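Extracellular PQQ-dependent sugar dehydrogenase (Coprinopsis cinerea, PDB 6JT6) probably oxidises sugars with the help of pyrroloquinoline quinone, its heme-binding cytochrome b domain presumably serving in electron transfer. Local coordinates at residues A[14-19]-A[29-34]; A[66-71]-A[124-129]; A[138-143]-A[167-172]. One frame throughout, in Å; residues are numbered along the deposited sequence.

Contact 1 of 3, residues A[14-19]-A[29-34]; sequences VTFSRF and GYIFPS
The carbonyl oxygen of S17 is gripped twice by the neighbouring strand: Y30 N donates a hydrogen bond of 2.9 Å to S17 O, while G29 CA brings a CA-H...O contact of 3.3 Å to the same S17 O. In return S17 N gives a 3.0 Å bond to Y30 O, which makes S17 and Y30 an antiparallel hydrogen-bonded pair next to the non-hydrogen-bonded pair of R18 and G29. Glycine suits position 29 because a CB there would run into the ring of F16. That ring is set by a chi1 of -69°, with CG beside the backbone N, and its CD1 reaches I31 CG1 at 3.6 Å. I31 CD1 then lies over one face, toward the rim, in a CH-pi contact 3.9 Å from the F16 centroid. If F16 were an alanine, I31 CD1 would probably lose the ring face it rests on and a gap would open beside G29. The same methyl meets V14 CG2 at 3.9 Å, the two branched side chains crossing at about a right angle. Strands 15-21 and 26-33 form a hairpin. Backbone hydrogen bonds carry it on to W7 of strand 5-8, from F16, and to I45 of strand 43-51, from I31. Helix 182-191 covers V14 and I31 with Y185 and Y182, whereas the Y30 ring turns to F141 and its OH is hydrogen-bonded to N59 ND2.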
# COMPACT_ATOMS: atom_id res chain seq x y z
N VAL A 14 2.23 -13.17 9.16
CA VAL A 14 0.87 -12.87 8.72
C VAL A 14 0.69 -13.26 7.24
O VAL A 14 1.66 -13.47 6.54
CB VAL A 14 0.41 -11.40 9.01
CG1 VAL A 14 0.91 -10.87 10.38
CG2 VAL A 14 0.79 -10.47 7.90
N THR A 15 -0.55 -13.35 6.77
CA THR A 15 -0.81 -13.67 5.38
C THR A 15 -1.46 -12.46 4.72
O THR A 15 -2.31 -11.79 5.34
CB THR A 15 -1.71 -14.92 5.21
OG1 THR A 15 -3.01 -14.63 5.77
CG2 THR A 15 -1.10 -16.11 5.89
N PHE A 16 -1.00 -12.14 3.50
CA PHE A 16 -1.59 -11.03 2.72
C PHE A 16 -2.22 -11.62 1.44
O PHE A 16 -1.82 -12.70 0.97
CB PHE A 16 -0.51 -10.04 2.27
CG PHE A 16 0.13 -9.24 3.37
CD1 PHE A 16 -0.23 -7.90 3.59
CD2 PHE A 16 1.18 -9.78 4.15
CE1 PHE A 16 0.38 -7.13 4.61
CE2 PHE A 16 1.80 -9.02 5.14
CZ PHE A 16 1.40 -7.71 5.39
N SER A 17 -3.18 -10.88 0.88
CA SER A 17 -3.46 -11.02 -0.54
C SER A 17 -2.39 -10.18 -1.29
O SER A 17 -2.38 -8.93 -1.22
CB SER A 17 -4.88 -10.55 -0.86
OG SER A 17 -5.08 -10.56 -2.26
N ARG A 18 -1.49 -10.88 -1.98
CA ARG A 18 -0.31 -10.23 -2.57
C ARG A 18 -0.25 -10.33 -4.10
O ARG A 18 -0.52 -11.39 -4.67
CB ARG A 18 0.98 -10.83 -2.01
CG ARG A 18 2.19 -9.99 -2.36
CD ARG A 18 3.39 -10.82 -2.83
NE ARG A 18 3.11 -12.10 -3.49
CZ ARG A 18 4.05 -13.01 -3.71
NH1 ARG A 18 5.31 -12.76 -3.37
NH2 ARG A 18 3.75 -14.16 -4.31
N PHE A 19 0.08 -9.19 -4.71
CA PHE A 19 0.31 -9.05 -6.15
C PHE A 19 1.80 -8.84 -6.26
O PHE A 19 2.35 -7.86 -5.71
CB PHE A 19 -0.43 -7.81 -6.74
CG PHE A 19 -0.09 -7.52 -8.21
CD1 PHE A 19 -0.63 -8.29 -9.25
CD2 PHE A 19 0.77 -6.48 -8.54
CE1 PHE A 19 -0.31 -8.04 -10.59
CE2 PHE A 19 1.10 -6.20 -9.88
CZ PHE A 19 0.55 -6.99 -10.91
N GLY A 29 0.74 -5.93 -1.05
CA GLY A 29 -0.05 -6.83 -0.21
C GLY A 29 -1.16 -6.07 0.49
O GLY A 29 -0.99 -4.88 0.77
N TYR A 30 -2.30 -6.73 0.72
CA TYR A 30 -3.42 -6.13 1.44
C TYR A 30 -4.08 -7.13 2.34
O TYR A 30 -4.16 -8.30 2.01
CB TYR A 30 -4.49 -5.56 0.48
CG TYR A 30 -3.92 -4.58 -0.49
CD1 TYR A 30 -3.82 -3.21 -0.15
CD2 TYR A 30 -3.42 -5.01 -1.74
CE1 TYR A 30 -3.27 -2.30 -1.05
CE2 TYR A 30 -2.88 -4.11 -2.64
CZ TYR A 30 -2.80 -2.77 -2.28
OH TYR A 30 -2.24 -1.85 -3.15
N ILE A 31 -4.54 -6.64 3.49
CA ILE A 31 -5.38 -7.39 4.40
C ILE A 31 -6.58 -6.50 4.71
O ILE A 31 -6.39 -5.34 5.07
CB ILE A 31 -4.65 -7.73 5.73
CG1 ILE A 31 -3.24 -8.30 5.47
CG2 ILE A 31 -5.46 -8.76 6.49
CD1 ILE A 31 -2.36 -8.41 6.72
N PHE A 32 -7.79 -7.03 4.57
CA PHE A 32 -9.00 -6.24 4.83
C PHE A 32 -9.74 -6.91 5.99
O PHE A 32 -9.59 -8.12 6.20
CB PHE A 32 -9.91 -6.12 3.57
CG PHE A 32 -9.42 -5.14 2.55
CD1 PHE A 32 -10.04 -3.89 2.40
CD2 PHE A 32 -8.39 -5.48 1.67
CE1 PHE A 32 -9.57 -2.98 1.44
CE2 PHE A 32 -7.93 -4.57 0.72
CZ PHE A 32 -8.51 -3.32 0.61
N PRO A 33 -10.51 -6.12 6.76
CA PRO A 33 -11.31 -6.70 7.84
C PRO A 33 -12.55 -7.41 7.30
O PRO A 33 -13.05 -7.07 6.23
CB PRO A 33 -11.68 -5.50 8.71
CG PRO A 33 -11.68 -4.36 7.76
CD PRO A 33 -10.59 -4.64 6.77
N SER A 34 -13.02 -8.36 8.08
CA SER A 34 -14.16 -9.20 7.75
C SER A 34 -15.52 -8.51 7.95
O SER A 34 -15.64 -7.29 7.79
CB SER A 34 -14.09 -10.47 8.59
OG SER A 34 -14.97 -11.44 8.08

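Contact 2 of 3, residues A[66-71]-A[124-129]; sequences RNNPLL and TRWTGG. With HEM (protoporphyrin IX containing Fe), chain C.
The indole of W126 is brought to N68 and P69 by a chi1 of 55°, which tucks its CG between the backbone N and the carbonyl carbon, while in N68, with CG anti to the carbonyl carbon (chi1 -64°), OD1 ends at the NE1 edge of the indole. Here W126 NE1 donates to N68 OD1 at 3.0 Å, a bent bond with an N-H...O angle of 140°. Asparagine suits the place because its short side chain offers both an acceptor and a donor: OD1 also accepts from A130 N, and ND2 gives to S64 O, so the amide is held at both ends and its rotation is fixed. Next along the chain, P69 lies over one face of the indole. Its CD sits above the six-membered ring, 3.4 Å from the centroid of the W126 ring, in a CH-pi contact, and P69 CG follows at 3.6 Å from W126 CE3. A proline ring, with its CD bonded to the backbone N, makes a compact, rigid lid for such a face. Farther along the same loop as W126, G129 CA approaches N67 O at 3.1 Å in a CA-H...O contact and N68 OD1 at 3.4 Å. Any CB on G129 would strike both oxygens, and its positive phi favours glycine as well; G128 likewise has backbone angles that call for glycine. L70 lies in strand 70-76, and its CB is 3.7 Å from HEM CAC. W126 and G129, in the loop between strands 113-121 and 138-146, thus pack on the segment that leads into the heme-pocket residues L70 and L71, in a domain of the cellobiose dehydrogenase cytochrome family.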
# COMPACT_ATOMS: atom_id res chain seq x y z
N ARG A 66 -6.40 8.38 -11.97
CA ARG A 66 -7.26 9.55 -11.86
C ARG A 66 -8.43 9.37 -10.90
O ARG A 66 -9.26 8.45 -11.05
CB ARG A 66 -7.77 10.00 -13.23
CG ARG A 66 -6.67 10.47 -14.18
CD ARG A 66 -7.18 10.47 -15.63
NE ARG A 66 -7.78 9.16 -15.95
CZ ARG A 66 -9.09 8.90 -16.06
NH1 ARG A 66 -9.99 9.89 -15.94
NH2 ARG A 66 -9.50 7.66 -16.30
N ASN A 67 -8.49 10.28 -9.92
CA ASN A 67 -9.65 10.42 -9.03
C ASN A 67 -9.88 9.23 -8.08
O ASN A 67 -11.01 8.80 -7.81
CB ASN A 67 -10.91 10.80 -9.85
CG ASN A 67 -10.64 11.98 -10.77
OD1 ASN A 67 -10.28 13.07 -10.30
ND2 ASN A 67 -10.78 11.77 -12.07
N ASN A 68 -8.79 8.72 -7.54
CA ASN A 68 -8.86 7.66 -6.52
C ASN A 68 -7.69 7.93 -5.56
O ASN A 68 -6.67 8.45 -6.00
CB ASN A 68 -8.71 6.25 -7.15
CG ASN A 68 -9.85 5.88 -8.10
OD1 ASN A 68 -10.99 5.69 -7.69
ND2 ASN A 68 -9.53 5.74 -9.36
N PRO A 69 -7.82 7.58 -4.27
CA PRO A 69 -6.68 7.69 -3.37
C PRO A 69 -5.46 6.99 -3.94
O PRO A 69 -5.55 5.83 -4.38
CB PRO A 69 -7.15 6.97 -2.09
CG PRO A 69 -8.64 7.18 -2.12
CD PRO A 69 -8.95 6.93 -3.58
N LEU A 70 -4.35 7.71 -3.90
CA LEU A 70 -3.06 7.17 -4.29
C LEU A 70 -2.20 7.13 -3.03
O LEU A 70 -2.00 8.16 -2.39
CB LEU A 70 -2.40 8.05 -5.37
CG LEU A 70 -3.21 8.43 -6.64
CD1 LEU A 70 -2.32 9.28 -7.54
CD2 LEU A 70 -3.73 7.25 -7.48
N LEU A 71 -1.71 5.95 -2.67
CA LEU A 71 -0.80 5.88 -1.52
C LEU A 71 0.58 5.63 -2.02
O LEU A 71 0.79 4.81 -2.91
CB LEU A 71 -1.22 4.81 -0.50
CG LEU A 71 -2.69 4.76 -0.08
CD1 LEU A 71 -2.90 3.60 0.89
CD2 LEU A 71 -3.22 6.06 0.52
N THR A 124 -11.76 3.58 2.36
CA THR A 124 -12.58 2.66 1.56
C THR A 124 -13.77 3.36 0.89
O THR A 124 -14.47 2.74 0.12
CB THR A 124 -13.09 1.49 2.41
OG1 THR A 124 -13.96 2.02 3.40
CG2 THR A 124 -11.93 0.75 3.10
N ARG A 125 -13.98 4.64 1.21
CA ARG A 125 -15.00 5.48 0.54
C ARG A 125 -14.40 6.80 0.12
O ARG A 125 -13.63 7.41 0.87
CB ARG A 125 -16.21 5.72 1.45
CG ARG A 125 -16.98 4.45 1.78
CD ARG A 125 -17.92 4.02 0.65
NE ARG A 125 -18.59 2.76 0.98
CZ ARG A 125 -18.29 1.57 0.44
NH1 ARG A 125 -18.97 0.50 0.83
NH2 ARG A 125 -17.32 1.46 -0.47
N TRP A 126 -14.73 7.25 -1.09
CA TRP A 126 -14.31 8.58 -1.55
C TRP A 126 -15.20 9.11 -2.68
O TRP A 126 -15.96 8.37 -3.28
CB TRP A 126 -12.86 8.57 -2.03
CG TRP A 126 -12.56 7.54 -3.10
CD1 TRP A 126 -12.70 7.71 -4.45
CD2 TRP A 126 -12.07 6.20 -2.90
NE1 TRP A 126 -12.31 6.56 -5.11
CE2 TRP A 126 -11.93 5.62 -4.19
CE3 TRP A 126 -11.73 5.46 -1.76
CZ2 TRP A 126 -11.44 4.31 -4.38
CZ3 TRP A 126 -11.21 4.13 -1.95
CH2 TRP A 126 -11.09 3.58 -3.26
N THR A 127 -15.07 10.38 -3.01
CA THR A 127 -15.96 10.91 -4.06
C THR A 127 -15.22 10.91 -5.39
O THR A 127 -14.12 11.42 -5.51
CB THR A 127 -16.53 12.31 -3.69
OG1 THR A 127 -15.45 13.22 -3.45
CG2 THR A 127 -17.34 12.21 -2.42
N GLY A 128 -15.80 10.27 -6.39
CA GLY A 128 -15.20 10.22 -7.70
C GLY A 128 -14.49 8.91 -7.89
O GLY A 128 -14.42 8.09 -6.97
N GLY A 129 -13.98 8.71 -9.10
CA GLY A 129 -13.30 7.49 -9.50
C GLY A 129 -14.19 6.28 -9.28
O GLY A 129 -15.40 6.29 -9.64
CHA HEM C . -0.58 5.83 -15.04
CHB HEM C . 1.53 10.21 -15.05
CHC HEM C . 2.51 9.79 -10.33
CHD HEM C . -0.37 5.82 -10.18
C1A HEM C . -0.05 7.03 -15.46
C2A HEM C . 0.03 7.45 -16.81
C3A HEM C . 0.64 8.68 -16.80
C4A HEM C . 0.94 9.03 -15.46
CMA HEM C . 0.95 9.54 -18.01
CAA HEM C . -0.46 6.68 -18.03
CBA HEM C . 0.30 5.37 -18.29
CGA HEM C . 1.80 5.51 -18.36
O1A HEM C . 2.55 5.01 -17.48
O2A HEM C . 2.31 6.13 -19.31
C1B HEM C . 2.01 10.47 -13.77
C2B HEM C . 2.79 11.63 -13.44
C3B HEM C . 3.11 11.50 -12.11
C4B HEM C . 2.48 10.24 -11.65
CMB HEM C . 3.20 12.75 -14.42
CAB HEM C . 3.89 12.38 -11.20
CBB HEM C . 4.96 13.08 -11.58
C1C HEM C . 1.73 8.71 -9.84
C2C HEM C . 1.67 8.30 -8.49
C3C HEM C . 0.84 7.17 -8.43
C4C HEM C . 0.42 6.87 -9.78
CMC HEM C . 2.36 9.04 -7.35
CAC HEM C . 0.45 6.43 -7.19
CBC HEM C . 1.31 6.27 -6.16
C1D HEM C . -0.57 5.49 -11.53
C2D HEM C . -1.32 4.28 -11.93
C3D HEM C . -1.41 4.29 -13.27
C4D HEM C . -0.70 5.52 -13.68
CMD HEM C . -1.91 3.21 -11.05
CAD HEM C . -2.03 3.21 -14.16
CBD HEM C . -3.54 3.31 -14.32
CGD HEM C . -3.85 4.47 -15.22
O1D HEM C . -4.53 5.46 -14.83
O2D HEM C . -3.39 4.46 -16.37
NA HEM C . 0.54 8.00 -14.64
NB HEM C . 1.85 9.69 -12.69
NC HEM C . 1.02 7.81 -10.60
ND HEM C . -0.24 6.23 -12.62
FE HEM C . 0.75 7.90 -12.66

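Contact 3 of 3, residues A[138-143]-A[167-172]; sequences SAVFGW and AAQYGF. With HEM (protoporphyrin IX containing Fe), chain C; ACT (acetate ion), chain F.
Strands 138-146 and 166-173 run antiparallel at one edge of the six-stranded sheet, and six backbone hydrogen bonds join them. These fall in three hydrogen-bonded pairs, A139 with F172, F141 with Y170 and W143 with A168; the shortest runs from F172 N to A139 O at 2.7 Å. The aromatic residues of these pairs all lie on one face. There the edge of F172 points into the face of F141, with CE2 over the ring centre, planes at 68° and the F141 and F172 centroids 4.6 Å apart, an edge-to-face stack. In the beta-sandwich typical of these cytochrome domains, such rings fill the space between the sheets; F19, W28 and Y30 of the other sheet meet this face. W143, whose chi1 of 57° folds the indole across the partner strand, lays its ring over A168 N and meets Y170 rim to rim, W143 CD1 being 3.5 Å from Y170 CD2. A water bridges W143 NE1 and Q169 O, so the indole N-H is satisfied, and another links Y170 OH with G142 O. The opposite face carries V140 and Q169 with the glycines G142 and G171. At the heme end G142 CA comes within 3.6 Å of HEM CMD, where a CB would clash with that methyl, and A167 CB packs 3.7 Å from HEM C3D.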
# COMPACT_ATOMS: atom_id res chain seq x y z
N SER A 138 -15.53 -7.63 -7.07
CA SER A 138 -14.25 -7.31 -7.66
C SER A 138 -13.83 -5.88 -7.36
O SER A 138 -14.63 -4.94 -7.43
CB SER A 138 -14.25 -7.58 -9.16
OG SER A 138 -15.33 -6.90 -9.78
N ALA A 139 -12.56 -5.74 -7.02
CA ALA A 139 -11.92 -4.46 -6.99
C ALA A 139 -10.83 -4.41 -8.08
O ALA A 139 -10.29 -5.45 -8.47
CB ALA A 139 -11.33 -4.25 -5.61
N VAL A 140 -10.58 -3.22 -8.62
CA VAL A 140 -9.42 -2.99 -9.50
C VAL A 140 -8.49 -2.03 -8.77
O VAL A 140 -8.90 -0.92 -8.45
CB VAL A 140 -9.78 -2.42 -10.88
CG1 VAL A 140 -8.52 -2.30 -11.78
CG2 VAL A 140 -10.79 -3.32 -11.61
N PHE A 141 -7.26 -2.47 -8.51
CA PHE A 141 -6.24 -1.62 -7.88
C PHE A 141 -5.19 -1.26 -8.90
O PHE A 141 -4.88 -2.05 -9.82
CB PHE A 141 -5.55 -2.33 -6.68
CG PHE A 141 -6.31 -2.24 -5.36
CD1 PHE A 141 -7.60 -1.69 -5.28
CD2 PHE A 141 -5.74 -2.77 -4.20
CE1 PHE A 141 -8.29 -1.64 -4.05
CE2 PHE A 141 -6.42 -2.72 -2.97
CZ PHE A 141 -7.71 -2.15 -2.90
N GLY A 142 -4.61 -0.09 -8.71
CA GLY A 142 -3.45 0.31 -9.49
C GLY A 142 -2.19 0.04 -8.69
O GLY A 142 -2.22 -0.11 -7.44
N TRP A 143 -1.08 -0.12 -9.42
CA TRP A 143 0.25 -0.21 -8.78
C TRP A 143 1.16 0.76 -9.54
O TRP A 143 0.97 0.97 -10.74
CB TRP A 143 0.80 -1.67 -8.80
CG TRP A 143 0.92 -2.30 -10.14
CD1 TRP A 143 -0.03 -3.07 -10.80
CD2 TRP A 143 2.04 -2.21 -11.02
NE1 TRP A 143 0.46 -3.47 -12.02
CE2 TRP A 143 1.72 -2.96 -12.19
CE3 TRP A 143 3.31 -1.59 -10.93
CZ2 TRP A 143 2.62 -3.11 -13.27
CZ3 TRP A 143 4.21 -1.74 -12.02
CH2 TRP A 143 3.84 -2.47 -13.18
N ALA A 167 3.84 1.40 -14.18
CA ALA A 167 2.51 1.43 -13.54
C ALA A 167 1.50 0.65 -14.38
O ALA A 167 1.59 0.65 -15.61
CB ALA A 167 2.03 2.88 -13.33
N ALA A 168 0.57 -0.03 -13.72
CA ALA A 168 -0.58 -0.64 -14.39
C ALA A 168 -1.67 -0.94 -13.35
O ALA A 168 -1.72 -0.28 -12.32
CB ALA A 168 -0.17 -1.85 -15.24
N GLN A 169 -2.56 -1.89 -13.65
CA GLN A 169 -3.76 -2.14 -12.83
C GLN A 169 -4.00 -3.61 -12.84
O GLN A 169 -3.59 -4.30 -13.78
CB GLN A 169 -5.03 -1.51 -13.43
CG GLN A 169 -4.92 -0.10 -13.95
CD GLN A 169 -6.25 0.49 -14.38
OE1 GLN A 169 -7.23 0.49 -13.61
NE2 GLN A 169 -6.30 1.02 -15.59
N TYR A 170 -4.73 -4.09 -11.84
CA TYR A 170 -5.17 -5.49 -11.84
C TYR A 170 -6.47 -5.59 -11.07
O TYR A 170 -6.71 -4.77 -10.18
CB TYR A 170 -4.09 -6.42 -11.24
CG TYR A 170 -3.69 -6.03 -9.82
CD1 TYR A 170 -4.37 -6.53 -8.71
CD2 TYR A 170 -2.64 -5.13 -9.61
CE1 TYR A 170 -4.01 -6.16 -7.43
CE2 TYR A 170 -2.28 -4.74 -8.32
CZ TYR A 170 -2.96 -5.27 -7.24
OH TYR A 170 -2.56 -4.89 -5.96
N GLY A 171 -7.29 -6.58 -11.43
CA GLY A 171 -8.50 -6.92 -10.69
C GLY A 171 -8.20 -7.91 -9.58
O GLY A 171 -7.26 -8.71 -9.65
N PHE A 172 -8.99 -7.84 -8.51
CA PHE A 172 -8.95 -8.92 -7.52
C PHE A 172 -10.24 -9.05 -6.73
O PHE A 172 -11.04 -8.10 -6.63
CB PHE A 172 -7.74 -8.80 -6.58
CG PHE A 172 -7.85 -7.70 -5.58
CD1 PHE A 172 -8.14 -8.00 -4.26
CD2 PHE A 172 -7.68 -6.38 -5.96
CE1 PHE A 172 -8.26 -6.98 -3.32
CE2 PHE A 172 -7.78 -5.36 -5.03
CZ PHE A 172 -8.06 -5.66 -3.70
CHA HEM C . -0.58 5.83 -15.04
CHB HEM C . 1.53 10.21 -15.05
CHC HEM C . 2.51 9.79 -10.33
CHD HEM C . -0.37 5.82 -10.18
C1A HEM C . -0.05 7.03 -15.46
C2A HEM C . 0.03 7.45 -16.81
C3A HEM C . 0.64 8.68 -16.80
C4A HEM C . 0.94 9.03 -15.46
CMA HEM C . 0.95 9.54 -18.01
CAA HEM C . -0.46 6.68 -18.03
CBA HEM C . 0.30 5.37 -18.29
CGA HEM C . 1.80 5.51 -18.36
O1A HEM C . 2.55 5.01 -17.48
O2A HEM C . 2.31 6.13 -19.31
C1B HEM C . 2.01 10.47 -13.77
C2B HEM C . 2.79 11.63 -13.44
C3B HEM C . 3.11 11.50 -12.11
C4B HEM C . 2.48 10.24 -11.65
CMB HEM C . 3.20 12.75 -14.42
CAB HEM C . 3.89 12.38 -11.20
CBB HEM C . 4.96 13.08 -11.58
C1C HEM C . 1.73 8.71 -9.84
C2C HEM C . 1.67 8.30 -8.49
C3C HEM C . 0.84 7.17 -8.43
C4C HEM C . 0.42 6.87 -9.78
CMC HEM C . 2.36 9.04 -7.35
CAC HEM C . 0.45 6.43 -7.19
CBC HEM C . 1.31 6.27 -6.16
C1D HEM C . -0.57 5.49 -11.53
C2D HEM C . -1.32 4.28 -11.93
C3D HEM C . -1.41 4.29 -13.27
C4D HEM C . -0.70 5.52 -13.68
CMD HEM C . -1.91 3.21 -11.05
CAD HEM C . -2.03 3.21 -14.16
CBD HEM C . -3.54 3.31 -14.32
CGD HEM C . -3.85 4.47 -15.22
O1D HEM C . -4.53 5.46 -14.83
O2D HEM C . -3.39 4.46 -16.37
NA HEM C . 0.54 8.00 -14.64
NB HEM C . 1.85 9.69 -12.69
NC HEM C . 1.02 7.81 -10.60
ND HEM C . -0.24 6.23 -12.62
FE HEM C . 0.75 7.90 -12.66
C ACT F . -11.82 -0.55 -6.51
O ACT F . -12.21 -0.64 -7.76
OXT ACT F . -12.07 0.30 -5.62
CH3 ACT F . -10.91 -1.53 -5.92
O HOH W 1 -1.68 -2.15 -5.67
O HOH W 2 -0.89 -5.22 -13.93

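How the contacts relate
Contacts 1 and 3, with centres 14 Å apart, belong to the two facing sheets and touch through their aromatic side chains: Y30 CE2 lies 3.4 Å from Y170 OH, and F19 CE2 3.5 Å from W143 CD1. Contacts 2 and 3 both reach the six-stranded sheet and both touch the heme, L70 and L71 at one vinyl (CAC, CBC), G142, W143, A167, A168 and Q169 around ring D, its methyl CMD and its propionate; their centres are 13 Å apart and their nearest atoms about 6 Å. Contact 1 stays farther from the cofactor, the Y30 side chain being about 9 Å away. N59 ties contacts 1 and 2, hydrogen-bonding both Y30 OH and L71 N.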